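Local coordinates for protein probable histone-lysine N-methyltransferase, H3 lysine-9 specific SUVH9 (Arabidopsis thaliana, PDB 4NJ5) that takes part in gene silencing, probably by binding methylated DNA and recruiting RNA polymerase V to chromatin, and lacks methyltransferase activity of its own, at residues Tyr279-Leu291 / Cys388-Ala400. Sequence-based numbering, arbitrary orientation.
Sequences YEYLAQTSFPPGL and CEYAGVALTREQA
Thr285 is gripped from two directions by 388-400. Its backbone N donates to Glu389 OE2 at 3.0 Å, meeting the oxygen from above the carboxylate plane, while its OG1 accepts from Gly392 N at 3.1 Å (162° at the hydrogen). OG1 faces Gly392 because it lies anti to the carbonyl carbon (chi1 -81°); CG2, on another branch, lies over the face of the Phe287 ring and 4.0 Å from Ala394 CB. Ala391 CB fits into the bend of 282-285, 3.3 Å from Leu282 O. Further along, Ser286 N reaches Gly392 O at 3.0 Å and Ser286 O takes Ala394 N at 2.9 Å. This single parallel bridge between Ser286 and Val393 joins a pre-SET loop to the short SET-domain strand 393-395, whose other neighbour is the antiparallel strand 448-450. Ala394 CB also touches Phe287 CD1 at 3.7 Å, and Pro288 rests its CD on Ala394 O and its CB near the Gln399 amide. That amide belongs to a capping box: Thr396 N donates to Gln399 OE1, and Gln399 N to Thr396 OG1. One water links Glu389 OE1 to Gln284 OE1; another lies between Thr285 OG1 and Glu389 OE2. Arg485 positions the carboxylate through a salt bridge to OE2 and also hydrogen-bonds to Thr285 O. Replacing Glu389 by an alanine is likely to leave Thr285 N without its acceptor and Arg485 without this charge partner.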
ATOM      1  N   TYR A 279      -3.904 -29.348   1.384  1.00 32.52           N
ATOM      2  CA  TYR A 279      -4.032 -28.969   2.787  1.00 33.95           C
ATOM      3  C   TYR A 279      -5.512 -28.798   3.091  1.00 32.20           C
ATOM      4  O   TYR A 279      -6.314 -28.559   2.185  1.00 35.06           O
ATOM      5  CB  TYR A 279      -3.308 -27.654   3.092  1.00 41.22           C
ATOM      6  CG  TYR A 279      -1.818 -27.686   2.855  1.00 44.86           C
ATOM      7  CD1 TYR A 279      -0.945 -28.118   3.845  1.00 45.82           C
ATOM      8  CD2 TYR A 279      -1.282 -27.263   1.646  1.00 46.26           C
ATOM      9  CE1 TYR A 279       0.423 -28.139   3.628  1.00 48.20           C
ATOM     10  CE2 TYR A 279       0.078 -27.281   1.423  1.00 48.58           C
ATOM     11  CZ  TYR A 279       0.927 -27.720   2.416  1.00 50.57           C
ATOM     12  OH  TYR A 279       2.284 -27.739   2.189  1.00 52.44           O
ATOM     13  N   GLU A 280      -5.879 -28.916   4.360  1.00 28.23           N
ATOM     14  CA  GLU A 280      -7.213 -28.525   4.777  1.00 32.47           C
ATOM     15  C   GLU A 280      -7.150 -27.050   5.125  1.00 32.69           C
ATOM     16  O   GLU A 280      -6.375 -26.645   5.994  1.00 30.92           O
ATOM     17  CB  GLU A 280      -7.675 -29.338   5.983  1.00 47.14           C
ATOM     18  CG  GLU A 280      -8.957 -28.819   6.608  1.00 52.20           C
ATOM     19  CD  GLU A 280      -9.390 -29.625   7.812  1.00 60.25           C
ATOM     20  OE1 GLU A 280      -9.149 -30.852   7.833  1.00 63.02           O
ATOM     21  OE2 GLU A 280      -9.967 -29.026   8.742  1.00 63.74           O
ATOM     22  N   TYR A 281      -7.948 -26.242   4.437  1.00 35.96           N
ATOM     23  CA  TYR A 281      -7.928 -24.807   4.668  1.00 31.71           C
ATOM     24  C   TYR A 281      -8.475 -24.467   6.050  1.00 32.27           C
ATOM     25  O   TYR A 281      -9.504 -24.996   6.470  1.00 32.51           O
ATOM     26  CB  TYR A 281      -8.708 -24.054   3.589  1.00 22.92           C
ATOM     27  CG  TYR A 281      -8.387 -22.580   3.573  1.00 21.61           C
ATOM     28  CD1 TYR A 281      -7.418 -22.072   2.719  1.00 18.50           C
ATOM     29  CD2 TYR A 281      -9.031 -21.698   4.432  1.00 19.45           C
ATOM     30  CE1 TYR A 281      -7.113 -20.726   2.710  1.00 19.82           C
ATOM     31  CE2 TYR A 281      -8.732 -20.354   4.433  1.00 17.88           C
ATOM     32  CZ  TYR A 281      -7.772 -19.872   3.571  1.00 20.92           C
ATOM     33  OH  TYR A 281      -7.469 -18.529   3.571  1.00 20.08           O
ATOM     34  N   LEU A 282      -7.774 -23.580   6.747  1.00 26.06           N
ATOM     35  CA  LEU A 282      -8.159 -23.172   8.090  1.00 24.86           C
ATOM     36  C   LEU A 282      -8.019 -21.659   8.218  1.00 26.22           C
ATOM     37  O   LEU A 282      -6.908 -21.129   8.216  1.00 29.12           O
ATOM     38  CB  LEU A 282      -7.282 -23.879   9.121  1.00 20.73           C
ATOM     39  CG  LEU A 282      -7.545 -23.527  10.584  1.00 21.12           C
ATOM     40  CD1 LEU A 282      -8.976 -23.878  10.983  1.00 20.64           C
ATOM     41  CD2 LEU A 282      -6.538 -24.216  11.493  1.00 23.25           C
ATOM     42  N   ALA A 283      -9.149 -20.968   8.332  1.00 28.94           N
ATOM     43  CA  ALA A 283      -9.169 -19.511   8.225  1.00 28.10           C
ATOM     44  C   ALA A 283      -8.646 -18.804   9.472  1.00 26.10           C
ATOM     45  O   ALA A 283      -8.148 -17.683   9.394  1.00 28.50           O
ATOM     46  CB  ALA A 283     -10.569 -19.021   7.880  1.00 18.67           C
ATOM     47  N   GLN A 284      -8.769 -19.459  10.619  1.00 18.18           N
ATOM     48  CA  GLN A 284      -8.298 -18.887  11.874  1.00 18.68           C
ATOM     49  C   GLN A 284      -7.457 -19.912  12.620  1.00 18.58           C
ATOM     50  O   GLN A 284      -7.738 -21.106  12.561  1.00 19.81           O
ATOM     51  CB  GLN A 284      -9.479 -18.455  12.745  1.00 25.21           C
ATOM     52  CG  GLN A 284     -10.409 -17.446  12.093  1.00 30.90           C
ATOM     53  CD  GLN A 284     -11.424 -16.890  13.071  1.00 40.35           C
ATOM     54  OE1 GLN A 284     -11.075 -16.146  13.990  1.00 42.81           O
ATOM     55  NE2 GLN A 284     -12.686 -17.259  12.887  1.00 42.02           N
ATOM     56  N   THR A 285      -6.431 -19.441  13.320  1.00 18.28           N
ATOM     57  CA  THR A 285      -5.552 -20.325  14.078  1.00 18.33           C
ATOM     58  C   THR A 285      -6.329 -21.164  15.089  1.00 21.52           C
ATOM     59  O   THR A 285      -7.187 -20.653  15.806  1.00 23.25           O
ATOM     60  CB  THR A 285      -4.439 -19.535  14.800  1.00 17.72           C
ATOM     61  OG1 THR A 285      -3.382 -19.252  13.876  1.00 17.74           O
ATOM     62  CG2 THR A 285      -3.871 -20.332  15.972  1.00 18.37           C
ATOM     63  N   SER A 286      -6.035 -22.460  15.119  1.00 23.31           N
ATOM     64  CA  SER A 286      -6.658 -23.356  16.083  1.00 23.35           C
ATOM     65  C   SER A 286      -5.785 -23.526  17.323  1.00 23.18           C
ATOM     66  O   SER A 286      -4.677 -24.058  17.255  1.00 22.68           O
ATOM     67  CB  SER A 286      -6.952 -24.713  15.448  1.00 21.28           C
ATOM     68  OG  SER A 286      -7.409 -25.633  16.423  1.00 24.95           O
ATOM     69  N   PHE A 287      -6.292 -23.058  18.456  1.00 21.44           N
ATOM     70  CA  PHE A 287      -5.593 -23.191  19.723  1.00 21.92           C
ATOM     71  C   PHE A 287      -5.957 -24.529  20.360  1.00 23.03           C
ATOM     72  O   PHE A 287      -7.011 -25.086  20.057  1.00 23.59           O
ATOM     73  CB  PHE A 287      -5.922 -22.002  20.633  1.00 22.15           C
ATOM     74  CG  PHE A 287      -5.367 -20.695  20.132  1.00 21.24           C
ATOM     75  CD1 PHE A 287      -4.007 -20.438  20.200  1.00 20.79           C
ATOM     76  CD2 PHE A 287      -6.200 -19.730  19.581  1.00 21.00           C
ATOM     77  CE1 PHE A 287      -3.485 -19.243  19.732  1.00 20.10           C
ATOM     78  CE2 PHE A 287      -5.683 -18.524  19.111  1.00 20.27           C
ATOM     79  CZ  PHE A 287      -4.326 -18.283  19.188  1.00 19.81           C
ATOM     80  N   PRO A 288      -5.072 -25.068  21.215  1.00 28.42           N
ATOM     81  CA  PRO A 288      -5.300 -26.386  21.819  1.00 30.63           C
ATOM     82  C   PRO A 288      -6.619 -26.462  22.574  1.00 35.70           C
ATOM     83  O   PRO A 288      -6.932 -25.553  23.342  1.00 39.68           O
ATOM     84  CB  PRO A 288      -4.118 -26.546  22.788  1.00 26.02           C
ATOM     85  CG  PRO A 288      -3.529 -25.186  22.934  1.00 24.25           C
ATOM     86  CD  PRO A 288      -3.779 -24.500  21.631  1.00 26.02           C
ATOM     87  N   PRO A 289      -7.387 -27.538  22.342  1.00 34.32           N
ATOM     88  CA  PRO A 289      -8.685 -27.755  22.983  1.00 38.21           C
ATOM     89  C   PRO A 289      -8.563 -27.667  24.495  1.00 44.41           C
ATOM     90  O   PRO A 289      -7.705 -28.327  25.085  1.00 44.66           O
ATOM     91  CB  PRO A 289      -9.044 -29.184  22.566  1.00 31.19           C
ATOM     92  CG  PRO A 289      -8.325 -29.392  21.287  1.00 27.69           C
ATOM     93  CD  PRO A 289      -7.033 -28.640  21.431  1.00 26.56           C
ATOM     94  N   GLY A 290      -9.406 -26.844  25.109  1.00 52.34           N
ATOM     95  CA  GLY A 290      -9.365 -26.665  26.545  1.00 56.56           C
ATOM     96  C   GLY A 290      -8.455 -25.536  26.983  1.00 61.53           C
ATOM     97  O   GLY A 290      -7.872 -25.590  28.065  1.00 64.21           O
ATOM     98  N   LEU A 291      -8.324 -24.513  26.146  1.00 52.29           N
ATOM     99  CA  LEU A 291      -7.719 -23.269  26.531  1.00 53.32           C
ATOM    100  C   LEU A 291      -8.795 -22.262  26.734  1.00 55.58           C
ATOM    101  O   LEU A 291      -8.754 -21.446  27.632  1.00 52.38           O
ATOM    102  CB  LEU A 291      -6.819 -22.721  25.436  1.00 63.52           C
ATOM    103  CG  LEU A 291      -6.414 -21.252  25.671  1.00 63.24           C
ATOM    104  CD1 LEU A 291      -4.954 -21.191  25.974  1.00 64.58           C
ATOM    105  CD2 LEU A 291      -6.743 -20.293  24.553  1.00 59.24           C
ATOM    106  N   CYS A 388      -4.526 -10.201   6.612  1.00 22.90           N
ATOM    107  CA  CYS A 388      -5.133 -11.448   7.044  1.00 22.43           C
ATOM    108  C   CYS A 388      -4.373 -11.976   8.246  1.00 23.96           C
ATOM    109  O   CYS A 388      -3.289 -11.486   8.573  1.00 22.17           O
ATOM    110  CB  CYS A 388      -5.057 -12.485   5.930  1.00 15.78           C
ATOM    111  SG  CYS A 388      -3.357 -12.923   5.512  1.00 21.67           S
ATOM    112  N   GLU A 389      -4.944 -12.986   8.892  1.00 17.55           N
ATOM    113  CA  GLU A 389      -4.276 -13.691   9.972  1.00 15.98           C
ATOM    114  C   GLU A 389      -3.257 -14.651   9.365  1.00 18.61           C
ATOM    115  O   GLU A 389      -3.384 -15.047   8.204  1.00 16.36           O
ATOM    116  CB  GLU A 389      -5.315 -14.466  10.797  1.00 19.09           C
ATOM    117  CG  GLU A 389      -4.779 -15.158  12.044  1.00 19.52           C
ATOM    118  CD  GLU A 389      -5.883 -15.763  12.907  1.00 22.65           C
ATOM    119  OE1 GLU A 389      -7.068 -15.438  12.673  1.00 21.14           O
ATOM    120  OE2 GLU A 389      -5.567 -16.562  13.819  1.00 20.36           O
ATOM    121  N   TYR A 390      -2.233 -14.998  10.139  1.00 23.52           N
ATOM    122  CA  TYR A 390      -1.351 -16.109   9.791  1.00 23.20           C
ATOM    123  C   TYR A 390      -1.856 -17.340  10.541  1.00 21.00           C
ATOM    124  O   TYR A 390      -1.515 -17.544  11.704  1.00 20.22           O
ATOM    125  CB  TYR A 390       0.103 -15.800  10.170  1.00 19.02           C
ATOM    126  CG  TYR A 390       1.067 -16.899   9.784  1.00 18.97           C
ATOM    127  CD1 TYR A 390       1.350 -17.943  10.656  1.00 19.42           C
ATOM    128  CD2 TYR A 390       1.683 -16.900   8.537  1.00 19.85           C
ATOM    129  CE1 TYR A 390       2.222 -18.958  10.301  1.00 23.10           C
ATOM    130  CE2 TYR A 390       2.555 -17.908   8.171  1.00 18.79           C
ATOM    131  CZ  TYR A 390       2.821 -18.937   9.057  1.00 24.79           C
ATOM    132  OH  TYR A 390       3.692 -19.944   8.701  1.00 27.97           O
ATOM    133  N   ALA A 391      -2.674 -18.153   9.877  1.00 17.76           N
ATOM    134  CA  ALA A 391      -3.407 -19.225  10.554  1.00 21.19           C
ATOM    135  C   ALA A 391      -2.778 -20.618  10.448  1.00 24.27           C
ATOM    136  O   ALA A 391      -2.530 -21.125   9.354  1.00 25.47           O
ATOM    137  CB  ALA A 391      -4.859 -19.261  10.080  1.00 18.41           C
ATOM    138  N   GLY A 392      -2.541 -21.233  11.602  1.00 23.20           N
ATOM    139  CA  GLY A 392      -2.025 -22.587  11.670  1.00 20.56           C
ATOM    140  C   GLY A 392      -2.548 -23.281  12.910  1.00 21.83           C
ATOM    141  O   GLY A 392      -3.473 -22.787  13.559  1.00 24.63           O
ATOM    142  N   VAL A 393      -1.965 -24.426  13.244  1.00 22.16           N
ATOM    143  CA  VAL A 393      -2.357 -25.154  14.444  1.00 22.99           C
ATOM    144  C   VAL A 393      -1.372 -24.858  15.572  1.00 23.22           C
ATOM    145  O   VAL A 393      -0.205 -25.230  15.494  1.00 23.68           O
ATOM    146  CB  VAL A 393      -2.430 -26.672  14.183  1.00 24.12           C
ATOM    147  CG1 VAL A 393      -2.826 -27.422  15.451  1.00 25.11           C
ATOM    148  CG2 VAL A 393      -3.403 -26.968  13.053  1.00 24.07           C
ATOM    149  N   ALA A 394      -1.845 -24.179  16.611  1.00 23.05           N
ATOM    150  CA  ALA A 394      -0.984 -23.772  17.719  1.00 23.35           C
ATOM    151  C   ALA A 394      -0.730 -24.905  18.705  1.00 24.68           C
ATOM    152  O   ALA A 394      -1.633 -25.673  19.031  1.00 25.28           O
ATOM    153  CB  ALA A 394      -1.568 -22.561  18.436  1.00 27.10           C
ATOM    154  N   LEU A 395       0.508 -24.992  19.178  1.00 25.28           N
ATOM    155  CA  LEU A 395       0.909 -26.043  20.104  1.00 26.71           C
ATOM    156  C   LEU A 395       1.386 -25.495  21.442  1.00 28.69           C
ATOM    157  O   LEU A 395       1.872 -24.362  21.536  1.00 28.57           O
ATOM    158  CB  LEU A 395       2.032 -26.897  19.511  1.00 27.44           C
ATOM    159  CG  LEU A 395       1.790 -27.816  18.312  1.00 30.69           C
ATOM    160  CD1 LEU A 395       0.327 -28.204  18.202  1.00 31.31           C
ATOM    161  CD2 LEU A 395       2.272 -27.164  17.031  1.00 29.98           C
ATOM    162  N   THR A 396       1.247 -26.322  22.473  1.00 28.52           N
ATOM    163  CA  THR A 396       1.893 -26.081  23.754  1.00 32.95           C
ATOM    164  C   THR A 396       3.351 -26.489  23.610  1.00 34.23           C
ATOM    165  O   THR A 396       3.753 -26.970  22.555  1.00 35.56           O
ATOM    166  CB  THR A 396       1.270 -26.951  24.860  1.00 33.65           C
ATOM    167  OG1 THR A 396       1.301 -28.327  24.461  1.00 32.68           O
ATOM    168  CG2 THR A 396      -0.175 -26.546  25.102  1.00 31.17           C
ATOM    169  N   ARG A 397       4.145 -26.320  24.661  1.00 34.56           N
ATOM    170  CA  ARG A 397       5.534 -26.760  24.609  1.00 40.47           C
ATOM    171  C   ARG A 397       5.669 -28.285  24.553  1.00 40.59           C
ATOM    172  O   ARG A 397       6.555 -28.796  23.883  1.00 42.23           O
ATOM    173  CB  ARG A 397       6.343 -26.149  25.760  1.00 68.33           C
ATOM    174  CG  ARG A 397       7.815 -26.546  25.755  1.00 76.56           C
ATOM    175  CD  ARG A 397       8.710 -25.435  26.283  1.00 80.90           C
ATOM    176  NE  ARG A 397       8.652 -24.249  25.431  1.00 82.08           N
ATOM    177  CZ  ARG A 397       9.681 -23.445  25.183  1.00 84.07           C
ATOM    178  NH1 ARG A 397      10.868 -23.690  25.719  1.00 87.48           N
ATOM    179  NH2 ARG A 397       9.522 -22.393  24.392  1.00 82.40           N
ATOM    180  N   GLU A 398       4.787 -29.004  25.243  1.00 43.16           N
ATOM    181  CA  GLU A 398       4.794 -30.473  25.214  1.00 48.36           C
ATOM    182  C   GLU A 398       4.464 -31.016  23.815  1.00 41.70           C
ATOM    183  O   GLU A 398       5.168 -31.887  23.294  1.00 42.69           O
ATOM    184  CB  GLU A 398       3.835 -31.060  26.276  1.00 87.29           C
ATOM    185  CG  GLU A 398       2.382 -30.569  26.117  1.00 94.56           C
ATOM    186  CD  GLU A 398       1.404 -31.154  27.130  1.00 99.31           C
ATOM    187  OE1 GLU A 398       1.770 -32.101  27.870  1.00102.39           O
ATOM    188  OE2 GLU A 398       0.253 -30.662  27.178  1.00 98.93           O
ATOM    189  N   GLN A 399       3.400 -30.490  23.214  1.00 33.56           N
ATOM    190  CA  GLN A 399       2.925 -30.965  21.923  1.00 32.91           C
ATOM    191  C   GLN A 399       3.961 -30.662  20.853  1.00 32.42           C
ATOM    192  O   GLN A 399       4.286 -31.511  20.006  1.00 41.16           O
ATOM    193  CB  GLN A 399       1.597 -30.288  21.563  1.00 35.54           C
ATOM    194  CG  GLN A 399       0.445 -30.592  22.516  1.00 36.16           C
ATOM    195  CD  GLN A 399      -0.648 -29.525  22.492  1.00 35.33           C
ATOM    196  OE1 GLN A 399      -0.467 -28.440  21.938  1.00 29.47           O
ATOM    197  NE2 GLN A 399      -1.787 -29.834  23.104  1.00 31.30           N
ATOM    198  N   ALA A 400       4.473 -29.436  20.910  1.00 36.32           N
ATOM    199  CA  ALA A 400       5.509 -28.972  20.004  1.00 35.80           C
ATOM    200  C   ALA A 400       6.722 -29.865  20.126  1.00 37.84           C
ATOM    201  O   ALA A 400       7.275 -30.291  19.127  1.00 36.99           O
ATOM    202  CB  ALA A 400       5.883 -27.537  20.312  1.00 30.37           C
TER
HETATM  203  O   HOH W   1      -9.185 -14.598  14.369  1.00 18.87           O
HETATM  204  O   HOH W   2      -2.911 -16.476  14.275  1.00 11.51           O